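Local coordinates for phenol hydroxylase component phL (Pseudomonas stutzeri, PDB 3U52), which probably forms the beta subunit of a multicomponent phenol hydroxylase, which pairs with a larger diiron subunit to hydroxylate phenols, at residues D[279-291]-D[314-328]. Numbering follows the deposited sequence.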
ATOM      1  N   ARG D 279     -44.410  13.067  -0.844  1.00 34.13           N
ATOM      2  CA  ARG D 279     -45.202  11.875  -1.132  1.00 34.99           C
ATOM      3  C   ARG D 279     -46.337  12.088  -2.162  1.00 34.92           C
ATOM      4  O   ARG D 279     -46.483  11.308  -3.114  1.00 33.01           O
ATOM      5  CB  ARG D 279     -45.754  11.384   0.193  1.00 35.48           C
ATOM      6  CG  ARG D 279     -45.716   9.911   0.367  1.00 37.40           C
ATOM      7  CD  ARG D 279     -45.399   9.539   1.812  1.00 39.69           C
ATOM      8  NE  ARG D 279     -46.421   9.957   2.768  1.00 41.54           N
ATOM      9  CZ  ARG D 279     -46.188  10.681   3.872  1.00 43.60           C
ATOM     10  NH1 ARG D 279     -44.959  11.079   4.209  1.00 41.51           N
ATOM     11  NH2 ARG D 279     -47.206  10.984   4.667  1.00 45.12           N
ATOM     12  N   GLU D 280     -47.132  13.147  -1.979  1.00 35.71           N
ATOM     13  CA  GLU D 280     -48.115  13.576  -3.008  1.00 37.15           C
ATOM     14  C   GLU D 280     -47.486  13.698  -4.406  1.00 35.76           C
ATOM     15  O   GLU D 280     -48.012  13.172  -5.382  1.00 34.98           O
ATOM     16  CB  GLU D 280     -48.755  14.946  -2.658  1.00 38.56           C
ATOM     17  CG  GLU D 280     -49.850  14.962  -1.538  1.00 45.06           C
ATOM     18  CD  GLU D 280     -50.040  16.374  -0.909  1.00 52.32           C
ATOM     19  OE1 GLU D 280     -49.935  17.403  -1.637  1.00 53.58           O
ATOM     20  OE2 GLU D 280     -50.276  16.459   0.327  1.00 55.91           O
ATOM     21  N   LEU D 281     -46.371  14.434  -4.481  1.00 35.37           N
ATOM     22  CA  LEU D 281     -45.635  14.645  -5.721  1.00 34.40           C
ATOM     23  C   LEU D 281     -45.143  13.315  -6.314  1.00 32.89           C
ATOM     24  O   LEU D 281     -45.293  13.055  -7.507  1.00 32.50           O
ATOM     25  CB  LEU D 281     -44.452  15.566  -5.455  1.00 35.39           C
ATOM     26  CG  LEU D 281     -44.132  16.729  -6.392  1.00 38.42           C
ATOM     27  CD1 LEU D 281     -42.654  17.106  -6.228  1.00 38.49           C
ATOM     28  CD2 LEU D 281     -44.485  16.454  -7.861  1.00 39.69           C
ATOM     29  N   LEU D 282     -44.567  12.465  -5.470  1.00 31.16           N
ATOM     30  CA  LEU D 282     -44.079  11.170  -5.917  1.00 30.43           C
ATOM     31  C   LEU D 282     -45.218  10.326  -6.469  1.00 30.23           C
ATOM     32  O   LEU D 282     -45.072   9.672  -7.499  1.00 28.65           O
ATOM     33  CB  LEU D 282     -43.355  10.429  -4.769  1.00 30.48           C
ATOM     34  CG  LEU D 282     -42.031  10.990  -4.204  1.00 30.21           C
ATOM     35  CD1 LEU D 282     -41.511  10.113  -3.081  1.00 30.62           C
ATOM     36  CD2 LEU D 282     -40.985  11.075  -5.281  1.00 32.80           C
ATOM     37  N   GLN D 283     -46.375  10.338  -5.792  1.00 30.21           N
ATOM     38  CA  GLN D 283     -47.508   9.547  -6.288  1.00 29.46           C
ATOM     39  C   GLN D 283     -47.956  10.003  -7.703  1.00 29.79           C
ATOM     40  O   GLN D 283     -48.340   9.209  -8.558  1.00 29.24           O
ATOM     41  CB  GLN D 283     -48.688   9.634  -5.309  1.00 29.50           C
ATOM     42  CG  GLN D 283     -49.786   8.671  -5.672  1.00 26.04           C
ATOM     43  CD  GLN D 283     -49.343   7.237  -5.562  1.00 28.21           C
ATOM     44  OE1 GLN D 283     -48.979   6.770  -4.474  1.00 31.82           O
ATOM     45  NE2 GLN D 283     -49.363   6.521  -6.681  1.00 25.54           N
ATOM     46  N   LYS D 284     -47.939  11.309  -7.919  1.00 30.29           N
ATOM     47  CA  LYS D 284     -48.341  11.879  -9.201  1.00 30.79           C
ATOM     48  C   LYS D 284     -47.386  11.349 -10.285  1.00 29.78           C
ATOM     49  O   LYS D 284     -47.839  10.883 -11.350  1.00 30.06           O
ATOM     50  CB  LYS D 284     -48.302  13.401  -9.070  1.00 31.57           C
ATOM     51  CG  LYS D 284     -48.451  14.198 -10.351  1.00 37.68           C
ATOM     52  CD  LYS D 284     -48.086  15.673 -10.073  1.00 44.76           C
ATOM     53  CE  LYS D 284     -47.380  16.312 -11.269  1.00 47.95           C
ATOM     54  NZ  LYS D 284     -47.196  17.799 -11.074  1.00 50.34           N
ATOM     55  N   TRP D 285     -46.073  11.353  -9.997  1.00 28.05           N
ATOM     56  CA  TRP D 285     -45.089  10.874 -10.988  1.00 26.54           C
ATOM     57  C   TRP D 285     -45.241   9.382 -11.219  1.00 26.06           C
ATOM     58  O   TRP D 285     -45.225   8.971 -12.361  1.00 26.65           O
ATOM     59  CB  TRP D 285     -43.642  11.241 -10.632  1.00 25.35           C
ATOM     60  CG  TRP D 285     -43.347  12.692 -10.682  1.00 24.68           C
ATOM     61  CD1 TRP D 285     -43.929  13.642 -11.479  1.00 25.63           C
ATOM     62  CD2 TRP D 285     -42.372  13.372  -9.894  1.00 25.71           C
ATOM     63  NE1 TRP D 285     -43.369  14.885 -11.229  1.00 24.55           N
ATOM     64  CE2 TRP D 285     -42.410  14.743 -10.260  1.00 26.15           C
ATOM     65  CE3 TRP D 285     -41.458  12.953  -8.899  1.00 26.77           C
ATOM     66  CZ2 TRP D 285     -41.577  15.705  -9.659  1.00 25.42           C
ATOM     67  CZ3 TRP D 285     -40.621  13.905  -8.321  1.00 24.50           C
ATOM     68  CH2 TRP D 285     -40.704  15.268  -8.685  1.00 25.29           C
ATOM     69  N   ILE D 286     -45.447   8.581 -10.162  1.00 25.32           N
ATOM     70  CA  ILE D 286     -45.712   7.130 -10.369  1.00 26.68           C
ATOM     71  C   ILE D 286     -46.971   6.873 -11.249  1.00 27.99           C
ATOM     72  O   ILE D 286     -46.984   6.013 -12.121  1.00 27.06           O
ATOM     73  CB  ILE D 286     -45.858   6.400  -8.997  1.00 27.12           C
ATOM     74  CG1 ILE D 286     -44.544   6.446  -8.208  1.00 24.80           C
ATOM     75  CG2 ILE D 286     -46.352   4.966  -9.157  1.00 27.91           C
ATOM     76  CD1 ILE D 286     -44.738   6.253  -6.730  1.00 26.52           C
ATOM     77  N   ASP D 287     -48.052   7.618 -10.988  1.00 29.69           N
ATOM     78  CA  ASP D 287     -49.296   7.478 -11.772  1.00 29.80           C
ATOM     79  C   ASP D 287     -49.075   7.770 -13.244  1.00 28.43           C
ATOM     80  O   ASP D 287     -49.622   7.087 -14.102  1.00 26.64           O
ATOM     81  CB  ASP D 287     -50.399   8.433 -11.285  1.00 30.47           C
ATOM     82  CG  ASP D 287     -50.936   8.106  -9.899  1.00 34.17           C
ATOM     83  OD1 ASP D 287     -50.801   6.966  -9.378  1.00 41.97           O
ATOM     84  OD2 ASP D 287     -51.522   9.036  -9.324  1.00 37.21           O
ATOM     85  N   HIS D 288     -48.300   8.808 -13.534  1.00 27.83           N
ATOM     86  CA  HIS D 288     -47.934   9.121 -14.930  1.00 28.32           C
ATOM     87  C   HIS D 288     -46.986   8.083 -15.587  1.00 28.36           C
ATOM     88  O   HIS D 288     -47.186   7.638 -16.743  1.00 29.04           O
ATOM     89  CB  HIS D 288     -47.364  10.531 -15.024  1.00 27.35           C
ATOM     90  CG  HIS D 288     -47.153  10.982 -16.432  1.00 31.66           C
ATOM     91  ND1 HIS D 288     -48.192  11.157 -17.320  1.00 34.77           N
ATOM     92  CD2 HIS D 288     -46.022  11.267 -17.121  1.00 35.84           C
ATOM     93  CE1 HIS D 288     -47.715  11.538 -18.494  1.00 37.17           C
ATOM     94  NE2 HIS D 288     -46.398  11.616 -18.403  1.00 34.29           N
ATOM     95  N   TRP D 289     -45.943   7.682 -14.853  1.00 27.08           N
ATOM     96  CA  TRP D 289     -44.866   6.915 -15.488  1.00 25.46           C
ATOM     97  C   TRP D 289     -44.895   5.426 -15.308  1.00 25.09           C
ATOM     98  O   TRP D 289     -44.442   4.706 -16.188  1.00 24.45           O
ATOM     99  CB  TRP D 289     -43.510   7.432 -14.986  1.00 24.54           C
ATOM    100  CG  TRP D 289     -43.147   8.798 -15.448  1.00 22.63           C
ATOM    101  CD1 TRP D 289     -43.212   9.954 -14.729  1.00 23.64           C
ATOM    102  CD2 TRP D 289     -42.591   9.141 -16.702  1.00 21.77           C
ATOM    103  NE1 TRP D 289     -42.729  11.002 -15.468  1.00 22.01           N
ATOM    104  CE2 TRP D 289     -42.330  10.518 -16.681  1.00 24.27           C
ATOM    105  CE3 TRP D 289     -42.247   8.407 -17.842  1.00 21.98           C
ATOM    106  CZ2 TRP D 289     -41.769  11.181 -17.768  1.00 25.87           C
ATOM    107  CZ3 TRP D 289     -41.700   9.058 -18.906  1.00 22.31           C
ATOM    108  CH2 TRP D 289     -41.466  10.435 -18.870  1.00 21.87           C
ATOM    109  N   GLU D 290     -45.385   4.923 -14.173  1.00 24.77           N
ATOM    110  CA  GLU D 290     -45.343   3.468 -13.965  1.00 26.04           C
ATOM    111  C   GLU D 290     -46.061   2.631 -15.062  1.00 26.79           C
ATOM    112  O   GLU D 290     -45.521   1.612 -15.510  1.00 26.74           O
ATOM    113  CB  GLU D 290     -45.742   3.076 -12.530  1.00 25.72           C
ATOM    114  CG  GLU D 290     -45.633   1.586 -12.232  1.00 31.50           C
ATOM    115  CD  GLU D 290     -46.910   0.792 -12.604  1.00 39.31           C
ATOM    116  OE1 GLU D 290     -47.809   1.381 -13.248  1.00 41.70           O
ATOM    117  OE2 GLU D 290     -47.030  -0.414 -12.245  1.00 42.13           O
ATOM    118  N   PRO D 291     -47.276   3.052 -15.510  1.00 27.42           N
ATOM    119  CA  PRO D 291     -47.949   2.325 -16.586  1.00 27.21           C
ATOM    120  C   PRO D 291     -47.235   2.465 -17.926  1.00 26.98           C
ATOM    121  O   PRO D 291     -47.415   1.639 -18.789  1.00 27.91           O
ATOM    122  CB  PRO D 291     -49.338   3.008 -16.656  1.00 27.29           C
ATOM    123  CG  PRO D 291     -49.503   3.726 -15.359  1.00 27.70           C
ATOM    124  CD  PRO D 291     -48.114   4.154 -14.987  1.00 27.68           C
ATOM    125  N   ARG D 314     -44.520  -6.417 -11.906  1.00 35.16           N
ATOM    126  CA  ARG D 314     -45.286  -5.245 -11.517  1.00 35.34           C
ATOM    127  C   ARG D 314     -45.769  -5.357 -10.084  1.00 34.88           C
ATOM    128  O   ARG D 314     -45.800  -4.366  -9.342  1.00 33.58           O
ATOM    129  CB  ARG D 314     -46.463  -5.025 -12.476  1.00 35.54           C
ATOM    130  CG  ARG D 314     -47.089  -3.682 -12.340  1.00 37.05           C
ATOM    131  CD  ARG D 314     -48.293  -3.572 -13.210  1.00 37.92           C
ATOM    132  NE  ARG D 314     -48.568  -2.171 -13.511  1.00 39.73           N
ATOM    133  CZ  ARG D 314     -49.446  -1.775 -14.423  1.00 38.85           C
ATOM    134  NH1 ARG D 314     -50.138  -2.689 -15.099  1.00 38.37           N
ATOM    135  NH2 ARG D 314     -49.635  -0.476 -14.645  1.00 36.74           N
ATOM    136  N   ALA D 315     -46.142  -6.576  -9.697  1.00 35.04           N
ATOM    137  CA  ALA D 315     -46.648  -6.819  -8.353  1.00 35.58           C
ATOM    138  C   ALA D 315     -45.499  -6.656  -7.370  1.00 35.61           C
ATOM    139  O   ALA D 315     -45.673  -6.082  -6.308  1.00 35.96           O
ATOM    140  CB  ALA D 315     -47.242  -8.238  -8.239  1.00 36.04           C
ATOM    141  N   GLU D 316     -44.329  -7.184  -7.726  1.00 36.18           N
ATOM    142  CA  GLU D 316     -43.119  -7.008  -6.902  1.00 36.30           C
ATOM    143  C   GLU D 316     -42.730  -5.519  -6.706  1.00 34.66           C
ATOM    144  O   GLU D 316     -42.514  -5.077  -5.574  1.00 34.31           O
ATOM    145  CB  GLU D 316     -41.970  -7.860  -7.447  1.00 36.98           C
ATOM    146  CG  GLU D 316     -42.276  -9.386  -7.422  1.00 41.95           C
ATOM    147  CD  GLU D 316     -41.293 -10.234  -8.276  1.00 46.82           C
ATOM    148  OE1 GLU D 316     -41.575 -11.439  -8.545  1.00 46.31           O
ATOM    149  OE2 GLU D 316     -40.234  -9.691  -8.673  1.00 49.11           O
ATOM    150  N   LEU D 317     -42.716  -4.731  -7.785  1.00 33.93           N
ATOM    151  CA  LEU D 317     -42.549  -3.268  -7.661  1.00 33.07           C
ATOM    152  C   LEU D 317     -43.622  -2.597  -6.783  1.00 33.01           C
ATOM    153  O   LEU D 317     -43.328  -1.700  -5.992  1.00 33.08           O
ATOM    154  CB  LEU D 317     -42.499  -2.591  -9.041  1.00 33.01           C
ATOM    155  CG  LEU D 317     -42.347  -1.061  -9.039  1.00 31.51           C
ATOM    156  CD1 LEU D 317     -41.005  -0.696  -8.401  1.00 30.66           C
ATOM    157  CD2 LEU D 317     -42.485  -0.455 -10.460  1.00 27.79           C
ATOM    158  N   SER D 318     -44.874  -3.032  -6.929  1.00 32.89           N
ATOM    159  CA  SER D 318     -45.977  -2.521  -6.112  1.00 32.89           C
ATOM    160  C   SER D 318     -45.762  -2.718  -4.604  1.00 31.85           C
ATOM    161  O   SER D 318     -45.978  -1.779  -3.813  1.00 31.16           O
ATOM    162  CB  SER D 318     -47.295  -3.169  -6.523  1.00 32.94           C
ATOM    163  OG  SER D 318     -48.365  -2.391  -6.031  1.00 39.47           O
ATOM    164  N   ALA D 319     -45.346  -3.937  -4.238  1.00 31.65           N
ATOM    165  CA  ALA D 319     -45.041  -4.325  -2.851  1.00 31.78           C
ATOM    166  C   ALA D 319     -43.931  -3.456  -2.329  1.00 31.55           C
ATOM    167  O   ALA D 319     -43.993  -2.975  -1.196  1.00 30.57           O
ATOM    168  CB  ALA D 319     -44.627  -5.787  -2.770  1.00 32.52           C
ATOM    169  N   ARG D 320     -42.918  -3.254  -3.174  1.00 31.72           N
ATOM    170  CA  ARG D 320     -41.792  -2.372  -2.848  1.00 31.32           C
ATOM    171  C   ARG D 320     -42.264  -0.932  -2.588  1.00 31.80           C
ATOM    172  O   ARG D 320     -41.919  -0.366  -1.577  1.00 31.74           O
ATOM    173  CB  ARG D 320     -40.722  -2.486  -3.943  1.00 32.33           C
ATOM    174  CG  ARG D 320     -39.487  -1.577  -3.842  1.00 29.85           C
ATOM    175  CD  ARG D 320     -38.515  -1.862  -5.018  1.00 30.07           C
ATOM    176  NE  ARG D 320     -37.400  -0.918  -5.012  1.00 28.98           N
ATOM    177  CZ  ARG D 320     -36.537  -0.756  -6.012  1.00 26.71           C
ATOM    178  NH1 ARG D 320     -36.658  -1.475  -7.118  1.00 24.19           N
ATOM    179  NH2 ARG D 320     -35.557   0.137  -5.890  1.00 25.96           N
ATOM    180  N   LEU D 321     -43.101  -0.358  -3.464  1.00 32.27           N
ATOM    181  CA  LEU D 321     -43.580   1.015  -3.298  1.00 31.87           C
ATOM    182  C   LEU D 321     -44.434   1.216  -2.031  1.00 33.49           C
ATOM    183  O   LEU D 321     -44.399   2.290  -1.439  1.00 32.75           O
ATOM    184  CB  LEU D 321     -44.336   1.503  -4.546  1.00 31.78           C
ATOM    185  CG  LEU D 321     -43.493   1.760  -5.804  1.00 31.52           C
ATOM    186  CD1 LEU D 321     -44.332   2.032  -7.082  1.00 32.41           C
ATOM    187  CD2 LEU D 321     -42.445   2.859  -5.588  1.00 32.07           C
ATOM    188  N   LYS D 322     -45.181   0.181  -1.631  1.00 35.14           N
ATOM    189  CA  LYS D 322     -45.972   0.194  -0.386  1.00 38.42           C
ATOM    190  C   LYS D 322     -45.146   0.483   0.851  1.00 38.62           C
ATOM    191  O   LYS D 322     -45.636   1.141   1.759  1.00 38.93           O
ATOM    192  CB  LYS D 322     -46.755  -1.104  -0.195  1.00 38.66           C
ATOM    193  CG  LYS D 322     -48.133  -1.034  -0.836  1.00 44.04           C
ATOM    194  CD  LYS D 322     -48.858  -2.387  -0.844  1.00 48.06           C
ATOM    195  CE  LYS D 322     -50.161  -2.255  -1.608  1.00 49.47           C
ATOM    196  NZ  LYS D 322     -50.302  -3.382  -2.589  1.00 52.58           N
ATOM    197  N   LYS D 323     -43.895   0.034   0.876  1.00 39.56           N
ATOM    198  CA  LYS D 323     -42.961   0.390   1.954  1.00 41.08           C
ATOM    199  C   LYS D 323     -42.743   1.897   2.116  1.00 41.89           C
ATOM    200  O   LYS D 323     -42.423   2.361   3.216  1.00 42.40           O
ATOM    201  CB  LYS D 323     -41.597  -0.274   1.737  1.00 40.89           C
ATOM    202  CG  LYS D 323     -41.577  -1.782   2.000  1.00 44.97           C
ATOM    203  CD  LYS D 323     -40.173  -2.374   1.664  1.00 51.05           C
ATOM    204  CE  LYS D 323     -39.877  -3.702   2.436  1.00 53.88           C
ATOM    205  NZ  LYS D 323     -38.378  -4.029   2.557  1.00 56.05           N
ATOM    206  N   PHE D 324     -42.893   2.664   1.031  1.00 42.14           N
ATOM    207  CA  PHE D 324     -42.687   4.112   1.087  1.00 42.47           C
ATOM    208  C   PHE D 324     -43.985   4.878   1.266  1.00 43.40           C
ATOM    209  O   PHE D 324     -43.976   6.110   1.199  1.00 43.26           O
ATOM    210  CB  PHE D 324     -41.984   4.649  -0.162  1.00 42.30           C
ATOM    211  CG  PHE D 324     -40.855   3.795  -0.654  1.00 42.52           C
ATOM    212  CD1 PHE D 324     -40.779   3.454  -1.995  1.00 41.86           C
ATOM    213  CD2 PHE D 324     -39.879   3.324   0.215  1.00 41.30           C
ATOM    214  CE1 PHE D 324     -39.761   2.653  -2.461  1.00 42.01           C
ATOM    215  CE2 PHE D 324     -38.849   2.530  -0.245  1.00 42.39           C
ATOM    216  CZ  PHE D 324     -38.790   2.199  -1.583  1.00 43.54           C
ATOM    217  N   GLU D 325     -45.079   4.147   1.492  1.00 44.40           N
ATOM    218  CA  GLU D 325     -46.416   4.714   1.626  1.00 45.95           C
ATOM    219  C   GLU D 325     -46.823   5.249   0.262  1.00 45.88           C
ATOM    220  O   GLU D 325     -47.295   6.388   0.159  1.00 46.29           O
ATOM    221  CB  GLU D 325     -46.468   5.863   2.680  1.00 46.24           C
ATOM    222  CG  GLU D 325     -46.137   5.495   4.153  1.00 50.95           C
ATOM    223  CD  GLU D 325     -45.516   6.690   4.954  1.00 56.97           C
ATOM    224  OE1 GLU D 325     -46.215   7.253   5.841  1.00 58.21           O
ATOM    225  OE2 GLU D 325     -44.334   7.071   4.687  1.00 58.10           O
ATOM    226  N   LEU D 326     -46.597   4.460  -0.784  1.00 46.03           N
ATOM    227  CA  LEU D 326     -46.919   4.880  -2.143  1.00 47.08           C
ATOM    228  C   LEU D 326     -47.605   3.752  -2.880  1.00 48.27           C
ATOM    229  O   LEU D 326     -47.441   2.592  -2.533  1.00 49.00           O
ATOM    230  CB  LEU D 326     -45.664   5.324  -2.918  1.00 46.94           C
ATOM    231  CG  LEU D 326     -44.887   6.556  -2.454  1.00 45.53           C
ATOM    232  CD1 LEU D 326     -43.485   6.570  -3.055  1.00 43.33           C
ATOM    233  CD2 LEU D 326     -45.635   7.821  -2.799  1.00 44.62           C
ATOM    234  N   GLN D 327     -48.346   4.097  -3.924  1.00 49.87           N
ATOM    235  CA  GLN D 327     -49.217   3.138  -4.587  1.00 52.05           C
ATOM    236  C   GLN D 327     -48.854   2.920  -6.044  1.00 52.34           C
ATOM    237  O   GLN D 327     -48.492   3.857  -6.751  1.00 51.85           O
ATOM    238  CB  GLN D 327     -50.666   3.625  -4.512  1.00 52.54           C
ATOM    239  CG  GLN D 327     -51.701   2.520  -4.628  1.00 57.69           C
ATOM    240  CD  GLN D 327     -52.335   2.147  -3.281  1.00 63.03           C
ATOM    241  OE1 GLN D 327     -51.747   1.409  -2.473  1.00 64.34           O
ATOM    242  NE2 GLN D 327     -53.561   2.641  -3.051  1.00 63.49           N
ATOM    243  N   SER D 328     -48.949   1.668  -6.466  1.00 53.35           N
ATOM    244  CA  SER D 328     -48.957   1.313  -7.876  1.00 54.60           C
ATOM    245  C   SER D 328     -49.946   0.160  -8.095  1.00 56.10           C
ATOM    246  O   SER D 328     -50.232  -0.636  -7.184  1.00 55.74           O
ATOM    247  CB  SER D 328     -47.550   0.991  -8.411  1.00 54.11           C
ATOM    248  OG  SER D 328     -47.158  -0.362  -8.207  1.00 53.17           O
TER
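Gln283 reads the backbone of Gln327 with both ends of its side-chain amide. Gln283 OE1 accepts from Gln327 N at 2.8 Å, in the carbonyl plane and on a lone pair. Gln283 NE2 returns an almost straight bond (176°) to Gln327 O. CG lies anti to the backbone N (chi1 -171°) and the chain then bends at chi2, which turns the amide across to the other segment; the second N-H of NE2 reaches Asp287 OD1, meeting it from above the carboxylate plane, and helps fix the amide's rotation. A leucine here would probably leave Gln327 N and O without these partners and the extended residues 326-328 less firmly held. A Schellman motif ends helix 307-322: Glu325, at positive phi, is its C-prime residue, with Leu326 N bonded to Leu321 O and Glu325 N to Lys322 O. Residues 326-328 then run back between helical segments 279-291 and 314-322, nearly antiparallel, with axes 13.2 Å apart at their nearest. Apolar contacts fill the gap. Leu326 CD2 sits 3.8 Å from Arg279 CG, its CD1 3.9 Å from Ile286 CD1, and Ile286 CG2 meets Leu321 CD1 tip to tip; Phe212 of helix 211-240 packs on Leu282. Charged groups lie at both ends. Arg314 grips Glu290 side-on, NE to OE2 at 2.7 Å and NH2 to OE1 at 3.0 Å, both on the syn side, and Tyr294 makes a cation-pi contact with Arg314. Glu325 stacks its carboxylate over the Arg279 guanidinium, planes 20° apart; the charges attract, but Glu325 OE1, 4.0 Å from Arg279 NH2, lies over the face and no N-H points at it, while Arg279 NH1 bonds to Ala272 O.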